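Local coordinates for hypothetical protein TT1662 (Thermus thermophilus, PDB 1UFO) that is probably a hydrolase of the alpha/beta hydrolase fold, its natural substrate not established, at residues H31-K37 with D58-E64; S113-F117 with F135-P141; H179-I185 with V211-H217; S74-E79 with G147-D152. All blocks are in the same frame, centred on the assembly; numbering follows the deposited sequence.

Contact 1 (H31-K37 with D58-E64)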
loop_
_atom_site.group_PDB
_atom_site.type_symbol
_atom_site.label_atom_id
_atom_site.label_comp_id
_atom_site.label_asym_id
_atom_site.label_seq_id
_atom_site.Cartn_x
_atom_site.Cartn_y
_atom_site.Cartn_z
ATOM N N HIS A 31 2.459 10.696 -17.848
ATOM C CA HIS A 31 3.745 10.052 -17.889
ATOM C C HIS A 31 4.848 10.951 -17.309
ATOM O O HIS A 31 4.604 12.129 -17.008
ATOM C CB HIS A 31 4.028 9.637 -19.372
ATOM C CG HIS A 31 4.304 10.786 -20.298
ATOM N ND1 HIS A 31 5.472 11.523 -20.249
ATOM C CD2 HIS A 31 3.541 11.329 -21.295
ATOM C CE1 HIS A 31 5.444 12.444 -21.213
ATOM N NE2 HIS A 31 4.281 12.332 -21.875
ATOM N N GLY A 32 6.081 10.398 -17.249
ATOM C CA GLY A 32 7.177 11.180 -16.692
ATOM C C GLY A 32 8.142 11.718 -17.728
ATOM O O GLY A 32 7.901 11.534 -18.923
ATOM N N LEU A 33 9.217 12.357 -17.257
ATOM C CA LEU A 33 10.181 12.942 -18.176
ATOM C C LEU A 33 10.783 11.858 -19.007
ATOM O O LEU A 33 11.083 10.741 -18.515
ATOM C CB LEU A 33 11.240 13.691 -17.334
ATOM C CG LEU A 33 12.109 14.602 -18.134
ATOM C CD1 LEU A 33 11.272 15.723 -18.758
ATOM C CD2 LEU A 33 13.120 15.214 -17.157
ATOM N N GLN A 34 10.943 12.205 -20.292
ATOM C CA GLN A 34 11.421 11.309 -21.349
ATOM C C GLN A 34 10.478 10.130 -21.657
ATOM O O GLN A 34 10.850 9.224 -22.406
ATOM C CB GLN A 34 12.807 10.769 -21.029
ATOM C CG GLN A 34 13.777 11.800 -20.418
ATOM C CD GLN A 34 14.153 12.987 -21.317
ATOM O OE1 GLN A 34 14.745 13.959 -20.813
ATOM N NE2 GLN A 34 13.837 12.931 -22.646
ATOM N N GLY A 35 9.264 10.136 -21.088
ATOM C CA GLY A 35 8.337 9.052 -21.342
ATOM C C GLY A 35 7.336 9.400 -22.409
ATOM O O GLY A 35 7.578 10.311 -23.230
ATOM N N SER A 36 6.183 8.685 -22.402
ATOM C CA SER A 36 5.187 8.922 -23.442
ATOM C C SER A 36 3.850 8.330 -22.972
ATOM O O SER A 36 3.820 7.577 -21.959
ATOM C CB SER A 36 5.586 8.148 -24.712
ATOM O OG SER A 36 5.610 6.743 -24.429
ATOM N N LYS A 37 2.769 8.647 -23.686
ATOM C CA LYS A 37 1.449 8.130 -23.344
ATOM C C LYS A 37 1.420 6.605 -23.433
ATOM O O LYS A 37 0.805 5.958 -22.610
ATOM C CB LYS A 37 0.368 8.802 -24.229
ATOM C CG LYS A 37 0.519 8.517 -25.692
ATOM C CD LYS A 37 -0.349 9.507 -26.476
ATOM C CE LYS A 37 -0.366 9.241 -27.987
ATOM N NZ LYS A 37 1.039 9.232 -28.639
ATOM N N ASP A 58 0.516 12.700 -24.707
ATOM C CA ASP A 58 1.912 13.087 -24.587
ATOM C C ASP A 58 2.078 14.509 -24.043
ATOM O O ASP A 58 1.361 15.424 -24.435
ATOM C CB ASP A 58 2.587 13.038 -25.972
ATOM C CG ASP A 58 2.778 11.639 -26.487
ATOM O OD1 ASP A 58 2.638 11.430 -27.734
ATOM O OD2 ASP A 58 3.067 10.746 -25.677
ATOM N N ALA A 59 3.056 14.675 -23.169
ATOM C CA ALA A 59 3.338 16.014 -22.622
ATOM C C ALA A 59 4.050 16.848 -23.673
ATOM O O ALA A 59 4.566 16.324 -24.644
ATOM C CB ALA A 59 4.263 15.850 -21.383
ATOM N N PRO A 60 4.064 18.133 -23.464
ATOM C CA PRO A 60 4.787 18.972 -24.445
ATOM C C PRO A 60 6.196 18.441 -24.579
ATOM O O PRO A 60 6.840 18.001 -23.599
ATOM C CB PRO A 60 4.772 20.349 -23.804
ATOM C CG PRO A 60 3.543 20.375 -22.999
ATOM C CD PRO A 60 3.423 18.936 -22.407
ATOM N N ARG A 61 6.726 18.460 -25.807
ATOM C CA ARG A 61 8.054 18.001 -26.144
ATOM C C ARG A 61 8.339 16.492 -26.049
ATOM O O ARG A 61 9.482 16.050 -26.233
ATOM C CB ARG A 61 9.112 18.713 -25.280
ATOM C CG ARG A 61 9.133 20.160 -25.457
ATOM C CD ARG A 61 10.263 20.804 -24.653
ATOM N NE ARG A 61 11.613 20.416 -25.051
ATOM C CZ ARG A 61 12.673 21.068 -24.584
ATOM N NH1 ARG A 61 12.452 22.067 -23.736
ATOM N NH2 ARG A 61 13.922 20.764 -24.975
ATOM N N HIS A 62 7.316 15.675 -25.814
ATOM C CA HIS A 62 7.470 14.274 -25.655
ATOM C C HIS A 62 6.624 13.467 -26.668
ATOM O O HIS A 62 5.663 13.987 -27.251
ATOM C CB HIS A 62 6.958 13.880 -24.241
ATOM C CG HIS A 62 7.883 14.290 -23.145
ATOM N ND1 HIS A 62 8.058 15.602 -22.757
ATOM C CD2 HIS A 62 8.727 13.540 -22.381
ATOM C CE1 HIS A 62 8.982 15.640 -21.795
ATOM N NE2 HIS A 62 9.394 14.406 -21.559
ATOM N N GLY A 63 7.019 12.226 -26.857
ATOM C CA GLY A 63 6.263 11.309 -27.669
ATOM C C GLY A 63 6.138 11.752 -29.121
ATOM O O GLY A 63 7.159 11.960 -29.850
ATOM N N GLU A 64 4.906 11.945 -29.541
ATOM C CA GLU A 64 4.652 12.360 -30.932
ATOM C C GLU A 64 4.755 13.824 -31.137
ATOM O O GLU A 64 4.734 14.295 -32.299
ATOM C CB GLU A 64 3.293 11.867 -31.442
ATOM C CG GLU A 64 3.194 10.354 -31.364
ATOM C CD GLU A 64 1.945 9.739 -32.005
ATOM O OE1 GLU A 64 0.938 9.503 -31.296
ATOM O OE2 GLU A 64 2.029 9.450 -33.256
HETATM O O HOH W 1 9.136 11.055 -25.259
#
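K37 reaches across to two acids at once. Its NZ lies 2.9 Å from D58 OD1 and 2.7 Å from E64 OE1, a salt-bridge network of three residues. The chain of K37 runs out extended and then bends at its last torsion (chi4 -56°), which turns the ammonium group onto both carboxylates. D58 OD1 takes K37 NZ over one face of its carboxylate and the backbone N of E64 over the opposite face. The other oxygen, D58 OD2, accepts K37 N at 2.9 Å, nearly head-on. E64 OE1 is shared with R7, so its charge has a second mate.

Two histidines fill the other half of the contact. H31 NE2 accepts A59 N at 2.9 Å, with the donor 24° out of the ring plane, while its ND1 donates to G32 O. H62 NE2 takes Q34 N exactly in its ring plane at 3.0 Å, and its ND1 is anchored on P60 O at 2.8 Å. Both rings are thus fixed in rotation by bonds on both nitrogens. They meet at an oblique 48°, with H31 CE1 3.6 Å from H62 CG. L33 CD1 touches the edge of the H62 ring. A water links G35 O to G63 N. Two type II turns, G32 to G35 and A59 to H62, are joined here, in loops that follow neighbouring parallel strands of the alpha/beta hydrolase fold.

Contact 2 (S113-F117 with F135-P141)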
loop_
_atom_site.group_PDB
_atom_site.type_symbol
_atom_site.label_atom_id
_atom_site.label_comp_id
_atom_site.label_asym_id
_atom_site.label_seq_id
_atom_site.Cartn_x
_atom_site.Cartn_y
_atom_site.Cartn_z
ATOM N N SER A 113 6.419 10.060 -11.779
ATOM C CA SER A 113 7.582 10.975 -11.738
ATOM C C SER A 113 7.096 12.411 -12.057
ATOM O O SER A 113 6.337 13.000 -11.279
ATOM C CB SER A 113 8.664 10.399 -12.693
ATOM O OG SER A 113 9.908 11.020 -12.466
ATOM N N LEU A 114 7.520 13.063 -13.159
ATOM C CA LEU A 114 7.088 14.428 -13.411
ATOM C C LEU A 114 5.567 14.445 -13.476
ATOM O O LEU A 114 4.952 15.422 -13.068
ATOM C CB LEU A 114 7.718 14.936 -14.711
ATOM C CG LEU A 114 7.454 16.420 -14.933
ATOM C CD1 LEU A 114 8.182 17.303 -13.920
ATOM C CD2 LEU A 114 7.851 16.762 -16.384
ATOM N N GLY A 115 4.954 13.386 -13.964
ATOM C CA GLY A 115 3.481 13.337 -14.007
ATOM C C GLY A 115 2.841 13.347 -12.597
ATOM O O GLY A 115 1.746 13.873 -12.439
ATOM N N ALA A 116 3.572 12.820 -11.592
ATOM C CA ALA A 116 3.068 12.840 -10.216
ATOM C C ALA A 116 3.122 14.291 -9.723
ATOM O O ALA A 116 2.210 14.768 -8.997
ATOM C CB ALA A 116 3.940 11.944 -9.335
ATOM N N PHE A 117 4.182 15.026 -10.125
ATOM C CA PHE A 117 4.271 16.424 -9.711
ATOM C C PHE A 117 3.150 17.224 -10.373
ATOM O O PHE A 117 2.582 18.115 -9.748
ATOM C CB PHE A 117 5.658 16.997 -10.137
ATOM C CG PHE A 117 5.828 18.425 -9.723
ATOM C CD1 PHE A 117 6.075 18.746 -8.381
ATOM C CD2 PHE A 117 5.746 19.459 -10.679
ATOM C CE1 PHE A 117 6.231 20.065 -7.981
ATOM C CE2 PHE A 117 5.932 20.785 -10.296
ATOM C CZ PHE A 117 6.166 21.091 -8.933
ATOM N N PHE A 135 2.919 8.038 -8.491
ATOM C CA PHE A 135 3.938 7.026 -8.527
ATOM C C PHE A 135 5.324 7.662 -8.676
ATOM O O PHE A 135 5.483 8.599 -9.432
ATOM C CB PHE A 135 3.770 6.155 -9.758
ATOM C CG PHE A 135 2.564 5.289 -9.750
ATOM C CD1 PHE A 135 1.374 5.701 -10.389
ATOM C CD2 PHE A 135 2.609 3.986 -9.181
ATOM C CE1 PHE A 135 0.277 4.850 -10.466
ATOM C CE2 PHE A 135 1.524 3.139 -9.256
ATOM C CZ PHE A 135 0.328 3.554 -9.906
ATOM N N ILE A 136 6.275 7.140 -7.903
ATOM C CA ILE A 136 7.698 7.532 -7.976
ATOM C C ILE A 136 7.950 9.034 -8.142
ATOM O O ILE A 136 8.754 9.480 -8.950
ATOM C CB ILE A 136 8.441 6.671 -9.097
ATOM C CG1 ILE A 136 7.972 7.046 -10.528
ATOM C CG2 ILE A 136 8.201 5.153 -8.764
ATOM C CD1 ILE A 136 8.802 6.128 -11.576
ATOM N N GLY A 137 7.279 9.794 -7.292
ATOM C CA GLY A 137 7.339 11.234 -7.412
ATOM C C GLY A 137 7.221 12.009 -6.129
ATOM O O GLY A 137 7.341 11.456 -5.034
ATOM N N SER A 138 6.920 13.296 -6.298
ATOM C CA SER A 138 6.910 14.226 -5.180
ATOM C C SER A 138 6.109 15.473 -5.507
ATOM O O SER A 138 5.867 15.775 -6.707
ATOM C CB SER A 138 8.374 14.595 -4.915
ATOM O OG SER A 138 8.493 15.690 -4.000
ATOM N N GLY A 139 5.658 16.138 -4.446
ATOM C CA GLY A 139 4.907 17.388 -4.528
ATOM C C GLY A 139 5.789 18.648 -4.477
ATOM O O GLY A 139 5.267 19.753 -4.439
ATOM N N PHE A 140 7.090 18.449 -4.431
ATOM C CA PHE A 140 8.043 19.504 -4.490
ATOM C C PHE A 140 8.866 19.309 -5.729
ATOM O O PHE A 140 9.148 18.182 -6.136
ATOM C CB PHE A 140 9.029 19.474 -3.309
ATOM C CG PHE A 140 8.409 19.859 -1.994
ATOM C CD1 PHE A 140 7.691 18.938 -1.202
ATOM C CD2 PHE A 140 8.512 21.171 -1.562
ATOM C CE1 PHE A 140 7.079 19.370 0.004
ATOM C CE2 PHE A 140 7.918 21.597 -0.377
ATOM C CZ PHE A 140 7.200 20.723 0.411
ATOM N N PRO A 141 9.316 20.429 -6.347
ATOM C CA PRO A 141 10.162 20.327 -7.537
ATOM C C PRO A 141 11.539 19.854 -7.088
ATOM O O PRO A 141 11.866 19.931 -5.914
ATOM C CB PRO A 141 10.211 21.740 -8.100
ATOM C CG PRO A 141 10.113 22.590 -6.847
ATOM C CD PRO A 141 9.049 21.831 -5.975
HETATM O O HOH W 2 7.757 14.030 -9.025
#
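S113 donates its backbone N to F135 O at 2.9 Å, an almost straight bond of 172°. Its CA-H points at I136 O, 3.4 Å from S113 CA. I136 O is buried with no hydrogen-bonding partner in the model, and this CA-H...O contact is what it meets here. I136 CG1 lies beside the serine, 4.1 Å from S113 CB. The hydroxyl S113 OG turns away from the backbone N (chi1 -166°) and is hydrogen-bonded to H217 NE2. S113 O accepts from A116 N and F117 N in the first turn of the helix. It also takes a proton from a water that in turn accepts S138 N, bridging the two segments.

S113 has positive phi in a tight turn between strand 107-112 and helix 114-124. With G111 and G115 it fits the GxSxG nucleophile elbow of alpha/beta hydrolases, and S113 is probably the nucleophile.

A116 points its methyl at the other segment, with CB 3.7 Å from F135 O and 4.0 Å from G137 CA. A side chain on G137 would run into that methyl. F117 comes last. Its CG stands opposite the backbone N (chi1 -179°), which carries the ring out against residues 138 to 141, edge first at S138 O. That oxygen lies in the ring plane, 3.4 Å from F117 CD1. F117 CE1 rests against P141, 3.9 Å from P141 CD. Y82 meets the F117 ring edge-to-face. An alanine in place of F117 would probably leave a gap against P141 and take from Y82 its edge-to-face partner.

Contact 3 (H179-I185 with V211-H217)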
loop_
_atom_site.group_PDB
_atom_site.type_symbol
_atom_site.label_atom_id
_atom_site.label_comp_id
_atom_site.label_asym_id
_atom_site.label_seq_id
_atom_site.Cartn_x
_atom_site.Cartn_y
_atom_site.Cartn_z
ATOM N N HIS A 179 6.209 4.424 -3.888
ATOM C CA HIS A 179 7.629 4.720 -4.121
ATOM C C HIS A 179 8.513 3.517 -3.857
ATOM O O HIS A 179 8.105 2.566 -3.207
ATOM C CB HIS A 179 8.052 5.776 -3.084
ATOM C CG HIS A 179 8.945 6.852 -3.606
ATOM N ND1 HIS A 179 8.434 7.982 -4.235
ATOM C CD2 HIS A 179 10.303 6.998 -3.612
ATOM C CE1 HIS A 179 9.428 8.767 -4.620
ATOM N NE2 HIS A 179 10.583 8.195 -4.250
ATOM N N GLY A 180 9.728 3.598 -4.411
ATOM C CA GLY A 180 10.722 2.537 -4.169
ATOM C C GLY A 180 11.731 3.085 -3.179
ATOM O O GLY A 180 12.198 4.217 -3.283
ATOM N N SER A 181 12.138 2.272 -2.210
ATOM C CA SER A 181 13.063 2.806 -1.199
ATOM C C SER A 181 14.432 3.228 -1.710
ATOM O O SER A 181 15.088 4.076 -1.040
ATOM C CB SER A 181 13.234 1.778 -0.062
ATOM O OG SER A 181 13.960 0.632 -0.522
ATOM N N ARG A 182 14.874 2.626 -2.809
ATOM C CA ARG A 182 16.191 2.926 -3.383
ATOM C C ARG A 182 16.145 3.898 -4.567
ATOM O O ARG A 182 17.079 3.995 -5.395
ATOM C CB ARG A 182 16.861 1.637 -3.798
ATOM C CG ARG A 182 17.060 0.697 -2.612
ATOM C CD ARG A 182 18.196 1.121 -1.680
ATOM N NE ARG A 182 19.475 0.930 -2.362
ATOM C CZ ARG A 182 20.200 -0.184 -2.292
ATOM N NH1 ARG A 182 21.339 -0.264 -2.979
ATOM N NH2 ARG A 182 19.801 -1.191 -1.516
ATOM N N ASP A 183 15.078 4.669 -4.687
ATOM C CA ASP A 183 15.013 5.612 -5.808
ATOM C C ASP A 183 16.004 6.778 -5.570
ATOM O O ASP A 183 15.994 7.402 -4.501
ATOM C CB ASP A 183 13.537 6.152 -5.841
ATOM C CG ASP A 183 13.257 7.079 -7.011
ATOM O OD1 ASP A 183 12.033 7.233 -7.351
ATOM O OD2 ASP A 183 14.186 7.649 -7.587
ATOM N N HIS A 184 16.890 7.017 -6.525
ATOM C CA HIS A 184 17.798 8.149 -6.350
ATOM C C HIS A 184 17.463 9.320 -7.249
ATOM O O HIS A 184 18.046 10.391 -7.072
ATOM C CB HIS A 184 19.247 7.698 -6.567
ATOM C CG HIS A 184 19.641 6.555 -5.687
ATOM N ND1 HIS A 184 19.516 6.601 -4.312
ATOM C CD2 HIS A 184 20.147 5.324 -5.981
ATOM C CE1 HIS A 184 19.943 5.458 -3.796
ATOM N NE2 HIS A 184 20.331 4.663 -4.784
ATOM N N ILE A 185 16.540 9.154 -8.179
ATOM C CA ILE A 185 16.110 10.273 -9.035
ATOM C C ILE A 185 15.139 11.164 -8.186
ATOM O O ILE A 185 15.220 12.411 -8.168
ATOM C CB ILE A 185 15.458 9.719 -10.274
ATOM C CG1 ILE A 185 16.511 8.955 -11.117
ATOM C CG2 ILE A 185 14.843 10.843 -11.017
ATOM C CD1 ILE A 185 16.026 8.145 -12.291
ATOM N N VAL A 211 5.477 1.838 0.053
ATOM C CA VAL A 211 6.882 1.806 -0.298
ATOM C C VAL A 211 7.316 0.365 -0.503
ATOM O O VAL A 211 7.106 -0.508 0.376
ATOM C CB VAL A 211 7.778 2.471 0.804
ATOM C CG1 VAL A 211 9.283 2.436 0.343
ATOM C CG2 VAL A 211 7.371 3.946 1.012
ATOM N N GLU A 212 7.876 0.088 -1.670
ATOM C CA GLU A 212 8.383 -1.254 -2.026
ATOM C C GLU A 212 9.893 -1.222 -1.689
ATOM O O GLU A 212 10.673 -0.440 -2.265
ATOM C CB GLU A 212 8.135 -1.476 -3.495
ATOM C CG GLU A 212 8.597 -2.836 -4.007
ATOM C CD GLU A 212 8.127 -3.086 -5.422
ATOM O OE1 GLU A 212 8.763 -3.896 -6.105
ATOM O OE2 GLU A 212 7.185 -2.427 -5.844
ATOM N N GLU A 213 10.299 -2.108 -0.778
ATOM C CA GLU A 213 11.695 -2.088 -0.324
ATOM C C GLU A 213 12.574 -2.630 -1.452
ATOM O O GLU A 213 12.297 -3.722 -1.995
ATOM C CB GLU A 213 11.794 -2.984 0.891
ATOM C CG GLU A 213 12.929 -2.578 1.758
ATOM C CD GLU A 213 12.751 -1.208 2.430
ATOM O OE1 GLU A 213 11.622 -0.612 2.600
ATOM O OE2 GLU A 213 13.802 -0.741 2.905
ATOM N N GLY A 214 13.612 -1.860 -1.781
ATOM C CA GLY A 214 14.529 -2.295 -2.818
ATOM C C GLY A 214 14.243 -1.784 -4.206
ATOM O O GLY A 214 15.124 -1.805 -5.058
ATOM N N ALA A 215 13.009 -1.342 -4.440
ATOM C CA ALA A 215 12.670 -0.791 -5.756
ATOM C C ALA A 215 13.284 0.580 -5.911
ATOM O O ALA A 215 13.568 1.276 -4.927
ATOM C CB ALA A 215 11.141 -0.696 -5.915
ATOM N N GLY A 216 13.510 0.983 -7.161
ATOM C CA GLY A 216 14.096 2.283 -7.483
ATOM C C GLY A 216 13.067 3.145 -8.181
ATOM O O GLY A 216 11.859 3.084 -7.876
ATOM N N HIS A 217 13.545 3.908 -9.145
ATOM C CA HIS A 217 12.702 4.837 -9.916
ATOM C C HIS A 217 12.019 4.187 -11.153
ATOM O O HIS A 217 12.264 4.514 -12.359
ATOM C CB HIS A 217 13.585 6.074 -10.288
ATOM C CG HIS A 217 12.767 7.213 -10.754
ATOM N ND1 HIS A 217 12.004 7.954 -9.897
ATOM C CD2 HIS A 217 12.594 7.735 -11.988
ATOM C CE1 HIS A 217 11.405 8.924 -10.595
ATOM N NE2 HIS A 217 11.752 8.819 -11.861
HETATM O O HOH W 3 10.387 5.279 -6.509
HETATM O O HOH W 4 15.607 -0.081 1.243
#
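H179 and G180 pair in parallel with V211 and E212, through E212 N to H179 O at 2.9 Å and S181 N to E212 O, before both chains leave the sheet in turns. R182 N then donates to A215 O at 2.8 Å, joining the two turns. V211 CG1 packs against S181 N. S181 OG sits between its own backbone N and carbonyl carbon (chi1 69°), a position from which it accepts G214 N at 2.8 Å in a nearly straight bond. E213 OE1 forms a salt bridge with R209 of the second subunit, and V211 and E212 pair with a strand of that subunit, so the sheet continues across the interface.

Strands 175-180 and 207-212 are joined through helix 188-198 in a beta-alpha-beta unit. Beyond their ends lie D183 and H217, which with S113 fit the Ser-His-Asp triad of alpha/beta hydrolases and are probably catalytic.

H217 ND1 donates to D183 OD1 at 2.6 Å. The acid oxygen lies exactly in the ring plane and is approached on its syn side, though ring and carboxylate planes are 60° apart. D183 OD1 also accepts from a water held by G180 N and G216 O. I185 CB lies over the centre of the H217 ring, 3.8 Å from its centroid, a CH-pi contact. A leucine in place of H217 would probably leave D183 OD1 without its ring N-H mate and S113 OG without its imidazole partner. D183 OD2 accepts V186 N, which helps fix the carboxylate.

Contact 4 (S74-E79 with G147-D152); sequences SPRYVE and GQVVED
Q148 reaches into the start of helix 77-103 with both ends of its amide. Q148 OE1 accepts V78 N at 2.9 Å, in a nearly straight bond of 175°. Q148 NE2 donates to S74 O at 3.0 Å, with that oxygen close to the amide plane. The chain of Q148 bends at CG (chi2 -65°), which brings the amide back over the turn. V78 CG2 packs on its aliphatic part, 3.7 Å from Q148 CG. Next to it, V149 N donates to P75 O.

E79 works in the opposite direction. Its extended side chain carries OE1 to two backbone donors of the other segment, E151 N at 2.7 Å and D152 N at 2.9 Å. They come from opposite faces of the carboxylate plane. E79 OE2 holds R76 NH1 exactly in the guanidinium plane, through its syn lone pair. R76 NH2 goes on to E151 OE1 at 2.8 Å, with the two flat groups turned 76° apart. V149 CG1 lies over one face of the guanidinium, toward its rim, 3.6 Å from R76 CZ. R76 is thus held by two acids and a methyl group.

Further out, S74 OG accepts R76 N in an ST turn, and the S74 to Y77 type I turn leads into the helix. A water accepts E79 N and lies within hydrogen-bonding distance of Q148 OE1 and V149 O. D152 sits at the N-cap of helix 153-160, where its OD1 makes weak bonds to backbone N atoms and a salt bridge with R83. The contact is a surface link between two helix N-termini, 77-103 and 153-160, in which the side chains of Q148 and E79 bind backbone groups of the other segment.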
loop_
_atom_site.group_PDB
_atom_site.type_symbol
_atom_site.label_atom_id
_atom_site.label_comp_id
_atom_site.label_asym_id
_atom_site.label_seq_id
_atom_site.Cartn_x
_atom_site.Cartn_y
_atom_site.Cartn_z
ATOM N N SER A 74 21.915 20.679 -20.243
ATOM C CA SER A 74 21.681 22.096 -20.373
ATOM C C SER A 74 21.586 22.913 -19.096
ATOM O O SER A 74 21.045 22.448 -18.084
ATOM C CB SER A 74 20.369 22.334 -21.132
ATOM O OG SER A 74 20.148 23.718 -21.276
ATOM N N PRO A 75 22.100 24.156 -19.111
ATOM C CA PRO A 75 22.011 25.037 -17.921
ATOM C C PRO A 75 20.530 25.415 -17.692
ATOM O O PRO A 75 20.172 25.889 -16.650
ATOM C CB PRO A 75 22.784 26.301 -18.347
ATOM C CG PRO A 75 23.727 25.778 -19.282
ATOM C CD PRO A 75 22.988 24.756 -20.119
ATOM N N ARG A 76 19.700 25.206 -18.718
ATOM C CA ARG A 76 18.275 25.532 -18.578
ATOM C C ARG A 76 17.429 24.251 -18.431
ATOM O O ARG A 76 16.190 24.259 -18.649
ATOM C CB ARG A 76 17.776 26.287 -19.810
ATOM C CG ARG A 76 18.523 27.629 -20.087
ATOM C CD ARG A 76 18.183 28.595 -18.984
ATOM N NE ARG A 76 18.868 29.892 -19.119
ATOM C CZ ARG A 76 18.233 31.054 -19.243
ATOM N NH1 ARG A 76 16.910 31.088 -19.256
ATOM N NH2 ARG A 76 18.923 32.191 -19.391
ATOM N N TYR A 77 18.068 23.166 -18.054
ATOM C CA TYR A 77 17.329 21.901 -17.882
ATOM C C TYR A 77 16.121 21.972 -16.980
ATOM O O TYR A 77 14.991 21.661 -17.411
ATOM C CB TYR A 77 18.267 20.841 -17.345
ATOM C CG TYR A 77 17.589 19.508 -17.035
ATOM C CD1 TYR A 77 17.010 18.753 -18.051
ATOM C CD2 TYR A 77 17.661 18.960 -15.750
ATOM C CE1 TYR A 77 16.523 17.439 -17.779
ATOM C CE2 TYR A 77 17.203 17.674 -15.464
ATOM C CZ TYR A 77 16.632 16.920 -16.499
ATOM O OH TYR A 77 16.188 15.628 -16.244
ATOM N N VAL A 78 16.343 22.443 -15.760
ATOM C CA VAL A 78 15.274 22.482 -14.765
ATOM C C VAL A 78 14.183 23.414 -15.237
ATOM O O VAL A 78 12.959 23.078 -15.123
ATOM C CB VAL A 78 15.821 22.912 -13.395
ATOM C CG1 VAL A 78 14.676 23.185 -12.439
ATOM C CG2 VAL A 78 16.741 21.828 -12.823
ATOM N N GLU A 79 14.587 24.596 -15.741
ATOM C CA GLU A 79 13.607 25.538 -16.248
ATOM C C GLU A 79 12.710 24.870 -17.303
ATOM O O GLU A 79 11.484 25.020 -17.288
ATOM C CB GLU A 79 14.354 26.702 -16.906
ATOM C CG GLU A 79 13.479 27.772 -17.437
ATOM C CD GLU A 79 14.288 28.947 -17.950
ATOM O OE1 GLU A 79 14.170 29.965 -17.314
ATOM O OE2 GLU A 79 14.984 28.810 -18.966
ATOM N N GLY A 147 24.507 25.326 -11.144
ATOM C CA GLY A 147 24.695 25.673 -12.520
ATOM C C GLY A 147 23.397 25.899 -13.282
ATOM O O GLY A 147 23.433 26.335 -14.428
ATOM N N GLN A 148 22.268 25.507 -12.695
ATOM C CA GLN A 148 20.996 25.744 -13.370
ATOM C C GLN A 148 20.604 27.181 -13.240
ATOM O O GLN A 148 20.729 27.771 -12.167
ATOM C CB GLN A 148 19.869 24.902 -12.784
ATOM C CG GLN A 148 20.105 23.444 -13.066
ATOM C CD GLN A 148 20.055 23.131 -14.565
ATOM O OE1 GLN A 148 19.048 23.315 -15.173
ATOM N NE2 GLN A 148 21.166 22.652 -15.132
ATOM N N VAL A 149 20.085 27.723 -14.332
ATOM C CA VAL A 149 19.628 29.100 -14.349
ATOM C C VAL A 149 18.104 29.046 -14.581
ATOM O O VAL A 149 17.646 28.369 -15.504
ATOM C CB VAL A 149 20.307 29.833 -15.499
ATOM C CG1 VAL A 149 19.558 31.138 -15.851
ATOM C CG2 VAL A 149 21.744 30.135 -15.081
ATOM N N VAL A 150 17.338 29.732 -13.751
ATOM C CA VAL A 150 15.867 29.682 -13.972
ATOM C C VAL A 150 15.386 31.116 -14.031
ATOM O O VAL A 150 15.547 31.859 -13.043
ATOM C CB VAL A 150 15.214 28.926 -12.810
ATOM C CG1 VAL A 150 13.672 28.888 -12.962
ATOM C CG2 VAL A 150 15.790 27.489 -12.789
ATOM N N GLU A 151 14.808 31.476 -15.183
ATOM C CA GLU A 151 14.304 32.838 -15.375
ATOM C C GLU A 151 12.799 32.892 -15.562
ATOM O O GLU A 151 12.174 33.909 -15.200
ATOM C CB GLU A 151 14.973 33.466 -16.574
ATOM C CG GLU A 151 16.455 33.667 -16.305
ATOM C CD GLU A 151 17.005 34.574 -17.296
ATOM O OE1 GLU A 151 17.236 34.180 -18.479
ATOM O OE2 GLU A 151 17.161 35.733 -16.887
ATOM N N ASP A 152 12.258 31.788 -16.075
ATOM C CA ASP A 152 10.809 31.638 -16.368
ATOM C C ASP A 152 10.033 31.956 -15.080
ATOM O O ASP A 152 10.098 31.205 -14.081
ATOM C CB ASP A 152 10.584 30.194 -16.820
ATOM C CG ASP A 152 9.149 29.914 -17.292
ATOM O OD1 ASP A 152 8.260 30.464 -16.665
ATOM O OD2 ASP A 152 9.022 29.148 -18.262
HETATM O O HOH W 5 17.236 25.442 -15.375
#

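From the N terminus, contact 1 comes first and closes a short loop from strand 25-30 through strand 52-56. Contact 4 opens next at the start of helix 77-103 and closes just before helix 153-160. Contact 2 opens and closes within that span, joining helix 114-124 to the loop after strand 132-135. Contact 3 follows in series and joins the last two strands of the sheet. No two contacts cross. Contact 2 touches contact 3 where S113 meets H217, and contact 1 where L33 packs on L114. L33 also meets Y77 of contact 4. Contacts 3 and 4 lie farthest apart, about 27 Å between centres.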